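PDB 2W5N: alpha-l-arabinofuranosidase from Gibberella zeae, which hydrolyses arabinan as a GH93 exo-alpha-L-arabinanase, probably releasing arabinobiose from chain ends, and is classed among the alpha-L-arabinofuranosidases. Local coordinates for residues R174-H179 and A204-R209; K182-T187 and V197-K202; W315-P320 and S362-S367. All coordinates share one frame; numbering follows the deposited sequence.

Interaction 1 of 3, residues R174-H179 and A204-R209. With EDO (1,2-ethanediol), chain B.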
loop_
_atom_site.group_PDB
_atom_site.type_symbol
_atom_site.label_atom_id
_atom_site.label_comp_id
_atom_site.label_asym_id
_atom_site.label_seq_id
_atom_site.Cartn_x
_atom_site.Cartn_y
_atom_site.Cartn_z
ATOM N N ARG A 174 -11.459 -1.267 -16.334
ATOM C CA ARG A 174 -11.649 -1.883 -17.685
ATOM C C ARG A 174 -13.049 -2.421 -17.973
ATOM O O ARG A 174 -13.563 -2.348 -19.107
ATOM C CB ARG A 174 -10.633 -2.988 -17.979
ATOM C CG ARG A 174 -9.195 -2.463 -18.063
ATOM C CD ARG A 174 -8.178 -3.579 -18.074
ATOM N NE ARG A 174 -8.297 -4.403 -16.914
ATOM C CZ ARG A 174 -7.571 -5.475 -16.673
ATOM N NH1 ARG A 174 -6.592 -5.793 -17.520
ATOM N NH2 ARG A 174 -7.809 -6.191 -15.585
ATOM N N ASP A 175 -13.615 -3.051 -16.962
ATOM C CA ASP A 175 -14.928 -3.705 -17.103
ATOM C C ASP A 175 -15.958 -2.730 -16.619
ATOM O O ASP A 175 -16.441 -2.796 -15.512
ATOM C CB ASP A 175 -14.964 -5.051 -16.334
ATOM C CG ASP A 175 -16.321 -5.771 -16.428
ATOM O OD1 ASP A 175 -17.173 -5.423 -17.282
ATOM O OD2 ASP A 175 -16.549 -6.701 -15.625
ATOM N N ASN A 176 -16.288 -1.796 -17.497
ATOM C CA ASN A 176 -17.024 -0.616 -17.095
ATOM C C ASN A 176 -18.419 -0.423 -17.701
ATOM O O ASN A 176 -18.890 0.690 -17.818
ATOM C CB ASN A 176 -16.173 0.640 -17.269
ATOM C CG ASN A 176 -15.849 0.964 -18.719
ATOM O OD1 ASN A 176 -16.331 0.325 -19.645
ATOM N ND2 ASN A 176 -15.009 1.972 -18.917
ATOM N N ALA A 177 -19.061 -1.513 -18.060
ATOM C CA ALA A 177 -20.454 -1.465 -18.563
ATOM C C ALA A 177 -21.390 -0.965 -17.516
ATOM O O ALA A 177 -22.328 -0.255 -17.822
ATOM C CB ALA A 177 -20.936 -2.824 -19.114
ATOM N N THR A 178 -21.041 -1.248 -16.259
ATOM C CA THR A 178 -21.962 -1.017 -15.147
ATOM C C THR A 178 -21.386 -0.112 -14.069
ATOM O O THR A 178 -22.061 0.779 -13.530
ATOM C CB THR A 178 -22.461 -2.370 -14.508
ATOM O OG1 THR A 178 -23.241 -3.146 -15.442
ATOM C CG2 THR A 178 -23.288 -2.088 -13.298
ATOM N N HIS A 179 -20.112 -0.347 -13.806
ATOM C CA HIS A 179 -19.331 0.340 -12.756
ATOM C C HIS A 179 -18.126 1.053 -13.365
ATOM O O HIS A 179 -17.457 0.478 -14.199
ATOM C CB HIS A 179 -18.794 -0.672 -11.708
ATOM C CG HIS A 179 -19.814 -1.633 -11.187
ATOM N ND1 HIS A 179 -20.605 -1.342 -10.099
ATOM C CD2 HIS A 179 -20.148 -2.896 -11.573
ATOM C CE1 HIS A 179 -21.417 -2.357 -9.866
ATOM N NE2 HIS A 179 -21.153 -3.323 -10.736
ATOM N N ALA A 204 -23.191 -0.257 -6.739
ATOM C CA ALA A 204 -24.216 -0.021 -7.740
ATOM C C ALA A 204 -24.491 1.464 -7.988
ATOM O O ALA A 204 -25.641 1.933 -7.947
ATOM C CB ALA A 204 -25.491 -0.738 -7.398
ATOM N N ASP A 205 -23.417 2.184 -8.212
ATOM C CA ASP A 205 -23.472 3.556 -8.758
ATOM C C ASP A 205 -22.303 3.744 -9.693
ATOM O O ASP A 205 -21.149 3.549 -9.283
ATOM C CB ASP A 205 -23.360 4.619 -7.675
ATOM C CG ASP A 205 -23.621 6.009 -8.204
ATOM O OD1 ASP A 205 -22.767 6.562 -8.903
ATOM O OD2 ASP A 205 -24.707 6.592 -7.919
ATOM N N TYR A 206 -22.594 4.136 -10.921
ATOM C CA TYR A 206 -21.527 4.243 -11.949
ATOM C C TYR A 206 -20.299 4.990 -11.440
ATOM O O TYR A 206 -19.151 4.626 -11.721
ATOM C CB TYR A 206 -21.988 4.905 -13.247
ATOM C CG TYR A 206 -20.922 4.806 -14.320
ATOM C CD1 TYR A 206 -20.635 3.594 -14.955
ATOM C CD2 TYR A 206 -20.207 5.922 -14.700
ATOM C CE1 TYR A 206 -19.660 3.508 -15.928
ATOM C CE2 TYR A 206 -19.230 5.855 -15.673
ATOM C CZ TYR A 206 -18.953 4.659 -16.273
ATOM O OH TYR A 206 -17.984 4.647 -17.233
ATOM N N TYR A 207 -20.581 6.059 -10.727
ATOM C CA TYR A 207 -19.565 7.025 -10.325
ATOM C C TYR A 207 -18.845 6.685 -9.046
ATOM O O TYR A 207 -17.921 7.392 -8.645
ATOM C CB TYR A 207 -20.184 8.422 -10.245
ATOM C CG TYR A 207 -20.698 8.816 -11.629
ATOM C CD1 TYR A 207 -19.837 9.283 -12.586
ATOM C CD2 TYR A 207 -22.038 8.651 -11.981
ATOM C CE1 TYR A 207 -20.280 9.611 -13.855
ATOM C CE2 TYR A 207 -22.485 8.979 -13.252
ATOM C CZ TYR A 207 -21.597 9.458 -14.174
ATOM O OH TYR A 207 -21.950 9.792 -15.489
ATOM N N ALA A 208 -19.263 5.591 -8.422
ATOM C CA ALA A 208 -18.517 5.052 -7.269
ATOM C C ALA A 208 -17.142 4.557 -7.736
ATOM O O ALA A 208 -16.979 4.009 -8.832
ATOM C CB ALA A 208 -19.296 3.939 -6.574
ATOM N N ARG A 209 -16.173 4.761 -6.860
ATOM C CA ARG A 209 -14.758 4.440 -7.109
ATOM C C ARG A 209 -14.149 3.776 -5.861
ATOM O O ARG A 209 -13.364 4.384 -5.144
ATOM C CB ARG A 209 -13.997 5.724 -7.463
ATOM C CG ARG A 209 -14.497 6.413 -8.749
ATOM C CD ARG A 209 -13.585 7.571 -9.097
ATOM N NE ARG A 209 -12.191 7.144 -9.133
ATOM C CZ ARG A 209 -11.639 6.532 -10.164
ATOM N NH1 ARG A 209 -12.359 6.281 -11.268
ATOM N NH2 ARG A 209 -10.368 6.146 -10.091
HETATM C C1 EDO B . -13.840 -8.942 -13.820
HETATM O O1 EDO B . -14.167 -7.636 -13.336
HETATM C C2 EDO B . -15.089 -9.764 -14.058
HETATM O O2 EDO B . -15.640 -9.237 -15.268
#
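The ring of Tyr206 turns its edge, not a face, to two backbone carbonyls of the facing loop, and no direct hydrogen bond joins the two segments. Tyr206 CD1 lies 3.5 Å from Thr178 O, and the next ring carbon, CE1, is 3.5 Å from Asn176 O. Both oxygens sit in the ring plane, where the aromatic C-H groups carry a slight positive charge. With CG anti to the backbone N (chi1 -172°), the ring is carried over to the 174-179 loop. These are two connecting loops of a beta-propeller, as expected for GH93: residues 174-179 belong to the link between strands 165-172 and 182-188, whereas 204-209 lead from strand 198-201 into strand 209-217 of the next blade. A type I turn from Asp205 to Ala208 holds Tyr206 at its second position, closed by Ala208 N to Asp205 O (2.9 Å). Inside it, Asp205 OD1 accepts from Tyr207 N at 2.9 Å, an Asx turn. His179 adds a looser contact, its CE1 edge 4.2 Å from Ala204 N, while its ND1 is hydrogen-bonded to Tyr203 O. Ser180, the residue after His179 in the same loop, hydrogen-bonds through OG to Tyr206 O.

Interaction 2 of 3, residues K182-T187 and V197-K202. With EDO (1,2-ethanediol), chain B.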
loop_
_atom_site.group_PDB
_atom_site.type_symbol
_atom_site.label_atom_id
_atom_site.label_comp_id
_atom_site.label_asym_id
_atom_site.label_seq_id
_atom_site.Cartn_x
_atom_site.Cartn_y
_atom_site.Cartn_z
ATOM N N LYS A 182 -13.986 -1.000 -10.281
ATOM C CA LYS A 182 -14.202 -2.116 -9.360
ATOM C C LYS A 182 -12.892 -2.512 -8.723
ATOM O O LYS A 182 -11.853 -2.262 -9.275
ATOM C CB LYS A 182 -14.796 -3.336 -10.087
ATOM C CG LYS A 182 -16.103 -3.054 -10.791
ATOM C CD LYS A 182 -16.712 -4.355 -11.169
ATOM C CE LYS A 182 -16.068 -4.846 -12.429
ATOM N NZ LYS A 182 -16.646 -6.194 -12.840
ATOM N N LEU A 183 -12.994 -3.140 -7.563
ATOM C CA LEU A 183 -11.855 -3.772 -6.902
ATOM C C LEU A 183 -11.855 -5.230 -7.322
ATOM O O LEU A 183 -12.885 -5.909 -7.300
ATOM C CB LEU A 183 -11.956 -3.609 -5.375
ATOM C CG LEU A 183 -11.533 -2.239 -4.821
ATOM C CD1 LEU A 183 -12.037 -2.054 -3.347
ATOM C CD2 LEU A 183 -10.002 -2.038 -4.893
ATOM N N VAL A 184 -10.706 -5.684 -7.748
ATOM C CA VAL A 184 -10.564 -6.999 -8.366
ATOM C C VAL A 184 -9.261 -7.665 -8.017
ATOM O O VAL A 184 -8.352 -7.057 -7.484
ATOM C CB VAL A 184 -10.644 -6.902 -9.872
ATOM C CG1 VAL A 184 -11.856 -6.048 -10.274
ATOM C CG2 VAL A 184 -9.314 -6.367 -10.491
ATOM N N HIS A 185 -9.186 -8.936 -8.302
ATOM C CA HIS A 185 -7.898 -9.641 -8.133
ATOM C C HIS A 185 -7.700 -10.725 -9.153
ATOM O O HIS A 185 -8.623 -11.164 -9.843
ATOM C CB HIS A 185 -7.767 -10.227 -6.720
ATOM C CG HIS A 185 -8.512 -11.508 -6.518
ATOM N ND1 HIS A 185 -9.707 -11.579 -5.850
ATOM C CD2 HIS A 185 -8.197 -12.777 -6.867
ATOM C CE1 HIS A 185 -10.111 -12.845 -5.803
ATOM N NE2 HIS A 185 -9.203 -13.592 -6.416
ATOM N N GLN A 186 -6.443 -11.118 -9.227
ATOM C CA GLN A 186 -5.983 -12.304 -9.982
ATOM C C GLN A 186 -5.006 -13.103 -9.104
ATOM O O GLN A 186 -4.324 -12.570 -8.217
ATOM C CB GLN A 186 -5.314 -11.931 -11.308
ATOM C CG GLN A 186 -6.214 -11.296 -12.350
ATOM C CD GLN A 186 -5.447 -10.774 -13.545
ATOM O OE1 GLN A 186 -5.161 -9.585 -13.636
ATOM N NE2 GLN A 186 -5.077 -11.672 -14.452
ATOM N N THR A 187 -4.998 -14.391 -9.382
ATOM C CA THR A 187 -4.127 -15.384 -8.720
ATOM C C THR A 187 -3.187 -16.054 -9.711
ATOM O O THR A 187 -3.390 -16.067 -10.950
ATOM C CB THR A 187 -4.939 -16.430 -7.999
ATOM O OG1 THR A 187 -5.570 -17.323 -8.947
ATOM C CG2 THR A 187 -6.043 -15.778 -7.090
ATOM N N VAL A 197 -9.723 -12.446 -14.037
ATOM C CA VAL A 197 -9.981 -11.413 -13.034
ATOM C C VAL A 197 -11.235 -11.724 -12.224
ATOM O O VAL A 197 -12.290 -12.078 -12.761
ATOM C CB VAL A 197 -10.117 -10.006 -13.696
ATOM C CG1 VAL A 197 -10.466 -8.978 -12.648
ATOM C CG2 VAL A 197 -8.837 -9.661 -14.438
ATOM N N VAL A 198 -11.107 -11.615 -10.909
ATOM C CA VAL A 198 -12.233 -11.836 -9.991
ATOM C C VAL A 198 -12.577 -10.570 -9.245
ATOM O O VAL A 198 -11.699 -9.889 -8.699
ATOM C CB VAL A 198 -11.912 -12.968 -8.942
ATOM C CG1 VAL A 198 -13.066 -13.150 -7.957
ATOM C CG2 VAL A 198 -11.561 -14.263 -9.620
ATOM N N ASP A 199 -13.861 -10.251 -9.211
ATOM C CA ASP A 199 -14.347 -9.075 -8.487
ATOM C C ASP A 199 -14.294 -9.252 -6.970
ATOM O O ASP A 199 -14.764 -10.230 -6.419
ATOM C CB ASP A 199 -15.782 -8.707 -8.874
ATOM C CG ASP A 199 -15.867 -8.106 -10.261
ATOM O OD1 ASP A 199 -14.833 -7.727 -10.816
ATOM O OD2 ASP A 199 -16.981 -8.027 -10.796
ATOM N N ASP A 200 -13.754 -8.240 -6.303
ATOM C CA ASP A 200 -13.650 -8.217 -4.838
ATOM C C ASP A 200 -14.691 -7.307 -4.187
ATOM O O ASP A 200 -15.195 -7.550 -3.075
ATOM C CB ASP A 200 -12.234 -7.746 -4.411
ATOM C CG ASP A 200 -11.148 -8.702 -4.858
ATOM O OD1 ASP A 200 -11.386 -9.949 -4.815
ATOM O OD2 ASP A 200 -10.041 -8.219 -5.233
ATOM N N THR A 201 -14.952 -6.203 -4.860
ATOM C CA THR A 201 -15.855 -5.184 -4.351
ATOM C C THR A 201 -16.320 -4.252 -5.459
ATOM O O THR A 201 -15.533 -3.788 -6.295
ATOM C CB THR A 201 -15.205 -4.329 -3.204
ATOM O OG1 THR A 201 -15.269 -5.046 -1.954
ATOM C CG2 THR A 201 -15.974 -3.030 -3.032
ATOM N N LYS A 202 -17.619 -4.021 -5.462
ATOM C CA LYS A 202 -18.250 -3.150 -6.477
ATOM C C LYS A 202 -19.542 -2.553 -5.937
ATOM O O LYS A 202 -20.229 -3.157 -5.088
ATOM C CB LYS A 202 -18.494 -3.929 -7.770
ATOM C CG LYS A 202 -19.519 -5.026 -7.600
ATOM C CD LYS A 202 -19.826 -5.696 -8.912
ATOM C CE LYS A 202 -20.869 -6.841 -8.720
ATOM N NZ LYS A 202 -21.020 -7.686 -9.953
HETATM C C1 EDO B . -13.840 -8.942 -13.820
HETATM O O1 EDO B . -14.167 -7.636 -13.336
HETATM C C2 EDO B . -15.089 -9.764 -14.058
HETATM O O2 EDO B . -15.640 -9.237 -15.268
#
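Strands 182-187 and 198-201 run antiparallel with a strong twist, 136° between their directions, and a classic beta bulge shifts their register by one residue where Asp200 and Thr201 both face Leu183. Leu183 O accepts from Asp200 N at 2.7 Å and from Thr201 N at 3.2 Å, both donors approaching from the same face of its carbonyl plane. Beyond the bulge, His185 and Val198 form a hydrogen-bonded pair. The extra residue turns the Asp200 side chain toward strand 182-187, where OD1 accepts from His185 ND1 at 2.6 Å through its syn lone pair. Imidazole and carboxylate are nearly coplanar, 10° apart, and this bond probably fixes the ring's rotation. His185 CG stands between the backbone N and the carbonyl carbon (chi1 79°), which lays the ring beside Val198; CB of that valine sits over one ring face in a CH-pi contact. The hairpin formed by these strands is the outer half of a four-stranded propeller blade, with 198-201 as an edge strand. Leu183 and Thr201 share the His185 side of the sheet and pack against Tyr225 of the next blade. On the other side, Val184 CB meets Val197 CG1 at 3.5 Å, a tight fit. Near this pair, the bent Lys182 chain brings NZ to Asp199 OD2 at 2.8 Å in a salt bridge, with a weaker bond to OD1. NZ also donates to O1 of an ethanediol, probably from the crystallisation liquor, which in turn donates to Asp199 OD1 (2.6 Å). Lys202 lies alongside the aliphatic part of Lys182.

Interaction 3 of 3, residues W315-P320 and S362-S367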
loop_
_atom_site.group_PDB
_atom_site.type_symbol
_atom_site.label_atom_id
_atom_site.label_comp_id
_atom_site.label_asym_id
_atom_site.label_seq_id
_atom_site.Cartn_x
_atom_site.Cartn_y
_atom_site.Cartn_z
ATOM N N TRP A 315 -5.421 6.980 17.770
ATOM C CA TRP A 315 -4.235 7.395 18.566
ATOM C C TRP A 315 -3.328 8.282 17.767
ATOM O O TRP A 315 -3.031 8.036 16.598
ATOM C CB TRP A 315 -3.427 6.192 19.087
ATOM C CG TRP A 315 -4.296 5.045 19.507
ATOM C CD1 TRP A 315 -4.778 4.026 18.712
ATOM C CD2 TRP A 315 -4.771 4.794 20.815
ATOM N NE1 TRP A 315 -5.551 3.173 19.463
ATOM C CE2 TRP A 315 -5.560 3.619 20.762
ATOM C CE3 TRP A 315 -4.606 5.443 22.033
ATOM C CZ2 TRP A 315 -6.190 3.091 21.893
ATOM C CZ3 TRP A 315 -5.213 4.932 23.161
ATOM C CH2 TRP A 315 -5.998 3.747 23.087
ATOM N N ASP A 316 -2.871 9.338 18.418
ATOM C CA ASP A 316 -1.907 10.247 17.793
ATOM C C ASP A 316 -0.555 9.593 17.632
ATOM O O ASP A 316 -0.101 8.837 18.482
ATOM C CB ASP A 316 -1.726 11.519 18.594
ATOM C CG ASP A 316 -2.953 12.385 18.572
ATOM O OD1 ASP A 316 -3.574 12.516 17.507
ATOM O OD2 ASP A 316 -3.275 12.949 19.598
ATOM N N VAL A 317 0.100 9.914 16.522
ATOM C CA VAL A 317 1.506 9.544 16.296
ATOM C C VAL A 317 2.284 10.770 15.730
ATOM O O VAL A 317 1.678 11.779 15.370
ATOM C CB VAL A 317 1.641 8.375 15.353
ATOM C CG1 VAL A 317 1.037 7.099 16.013
ATOM C CG2 VAL A 317 0.905 8.697 14.070
ATOM N N PRO A 318 3.616 10.704 15.691
ATOM C CA PRO A 318 4.422 11.861 15.275
ATOM C C PRO A 318 4.654 12.005 13.772
ATOM O O PRO A 318 5.162 13.026 13.301
ATOM C CB PRO A 318 5.768 11.572 15.933
ATOM C CG PRO A 318 5.863 10.144 15.907
ATOM C CD PRO A 318 4.457 9.667 16.274
ATOM N N GLN A 319 4.246 10.990 13.034
ATOM C CA GLN A 319 4.392 10.990 11.565
ATOM C C GLN A 319 3.219 11.742 10.907
ATOM O O GLN A 319 2.055 11.498 11.208
ATOM C CB GLN A 319 4.465 9.552 11.063
ATOM C CG GLN A 319 4.746 9.398 9.568
ATOM C CD GLN A 319 6.181 9.790 9.143
ATOM O OE1 GLN A 319 7.115 9.842 9.964
ATOM N NE2 GLN A 319 6.344 10.114 7.857
ATOM N N PRO A 320 3.528 12.646 9.990
ATOM C CA PRO A 320 2.487 13.509 9.452
ATOM C C PRO A 320 1.569 12.805 8.482
ATOM O O PRO A 320 1.867 11.745 7.985
ATOM C CB PRO A 320 3.297 14.616 8.735
ATOM C CG PRO A 320 4.578 13.926 8.346
ATOM C CD PRO A 320 4.874 13.085 9.582
ATOM N N SER A 362 2.882 0.026 22.634
ATOM C CA SER A 362 2.658 0.053 24.094
ATOM C C SER A 362 2.732 1.431 24.678
ATOM O O SER A 362 2.181 1.698 25.756
ATOM C CB SER A 362 3.624 -0.836 24.860
ATOM O OG SER A 362 4.942 -0.443 24.557
ATOM N N GLU A 363 3.396 2.302 23.937
ATOM C CA GLU A 363 3.484 3.753 24.246
ATOM C C GLU A 363 2.379 4.583 23.619
ATOM O O GLU A 363 1.768 5.425 24.288
ATOM C CB GLU A 363 4.838 4.307 23.829
ATOM C CG GLU A 363 5.978 3.619 24.559
ATOM C CD GLU A 363 7.372 4.143 24.228
ATOM O OE1 GLU A 363 7.571 4.850 23.221
ATOM O OE2 GLU A 363 8.273 3.841 25.023
ATOM N N VAL A 364 2.172 4.376 22.325
ATOM C CA VAL A 364 1.122 5.069 21.575
ATOM C C VAL A 364 -0.265 4.774 22.096
ATOM O O VAL A 364 -1.126 5.652 22.175
ATOM C CB VAL A 364 1.167 4.691 20.040
ATOM C CG1 VAL A 364 -0.094 5.107 19.333
ATOM C CG2 VAL A 364 2.368 5.323 19.405
ATOM N N MET A 365 -0.485 3.514 22.357
ATOM C CA MET A 365 -1.798 2.965 22.760
ATOM C C MET A 365 -1.969 2.716 24.235
ATOM O O MET A 365 -2.910 2.059 24.657
ATOM C CB MET A 365 -2.051 1.625 22.065
ATOM C CG MET A 365 -2.036 1.702 20.582
ATOM S SD MET A 365 -2.544 0.141 19.843
ATOM C CE MET A 365 -4.187 -0.040 20.518
ATOM N N LYS A 366 -1.063 3.273 25.018
ATOM C CA LYS A 366 -1.165 3.191 26.487
ATOM C C LYS A 366 -1.590 1.808 26.946
ATOM O O LYS A 366 -2.666 1.634 27.518
ATOM C CB LYS A 366 -2.193 4.220 26.985
ATOM C CG LYS A 366 -2.235 5.528 26.165
ATOM C CD LYS A 366 -0.906 6.266 26.245
ATOM C CE LYS A 366 -0.792 7.383 25.196
ATOM N NZ LYS A 366 0.623 7.897 24.976
ATOM N N SER A 367 -0.734 0.835 26.663
ATOM C CA SER A 367 -1.038 -0.575 26.924
ATOM C C SER A 367 -1.940 -0.720 28.117
ATOM O O SER A 367 -1.561 -1.349 29.105
ATOM C CB SER A 367 0.243 -1.393 27.116
ATOM O OG SER A 367 0.383 -2.295 26.040
HETATM O O HOH W 1 -0.813 8.452 21.028
#
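Aromatic contacts carry most of the meeting between Trp315 and Met365, the residue at which the chain leaves the short C-terminal helix. Met365 CG stands almost directly above the five-membered ring of the indole, 3.9 Å from its centroid and 5° off the ring normal, a CH-pi contact over the face. The methionine chain crosses the indole at about a right angle, then bends at its last torsion (chi3 60°), bringing CE back to 3.6 Å from Trp315 NE1. Its sulfur is set obliquely, 4.7 Å from the same centroid, which makes this a Met-aromatic contact as well. Met365 CA covers the same face toward the six-membered ring.

Aliphatic packing continues at Val364. Its CG1 branch, anti to the backbone N (chi1 166°), lies 3.5 Å from Trp315 CB and 4.0 Å from Val317 CG1, and so fits between the base of the indole and the valine. Val359 and Ile300 also pack against Val364.

Polar links between the segments are indirect. One water donates to both Asp316 O, at 2.7 Å, and Val364 O, at 3.0 Å, bridging two backbone carbonyls that could not bond to each other. Within the C-terminal segment, Lys366 NZ donates to Glu363 O (2.8 Å), folding the lysine back over the helix end. Trp315 NE1 is hydrogen-bonded to Thr302 OG1 on the neighbouring strand.

This contact sets the chain terminus against the end of strand 312-315, the edge strand of one propeller blade, and the loop leading to the next. With no direct hydrogen bond across it, the attachment rests mainly on dispersion, over the indole face and around Val364, with one bridging water as its polar link, while the Thr302 bond probably limits the rotation of that indole.

How the interactions relate
Interaction 2 is nested in the chain segment closed by interaction 1, their centres 13 Å apart; the salt bridge of Asp175 with Lys182 joins them, and both reach the same ethanediol. Interaction 2 pairs strands within the blade 154-162 to 198-201, whereas interaction 1 joins a loop of that blade to the passage into the blade beginning with strand 209-217. Interaction 3 comes later, its centre about 38 Å from that of interaction 1 and 34 Å from that of interaction 2, opposite the latter across the chain's centre. There the C-terminal segment meets the preceding blade, which ends in strand 312-315, close to where the propeller is closed by pairing of strand 354-360 with the N-terminal strand 11-17.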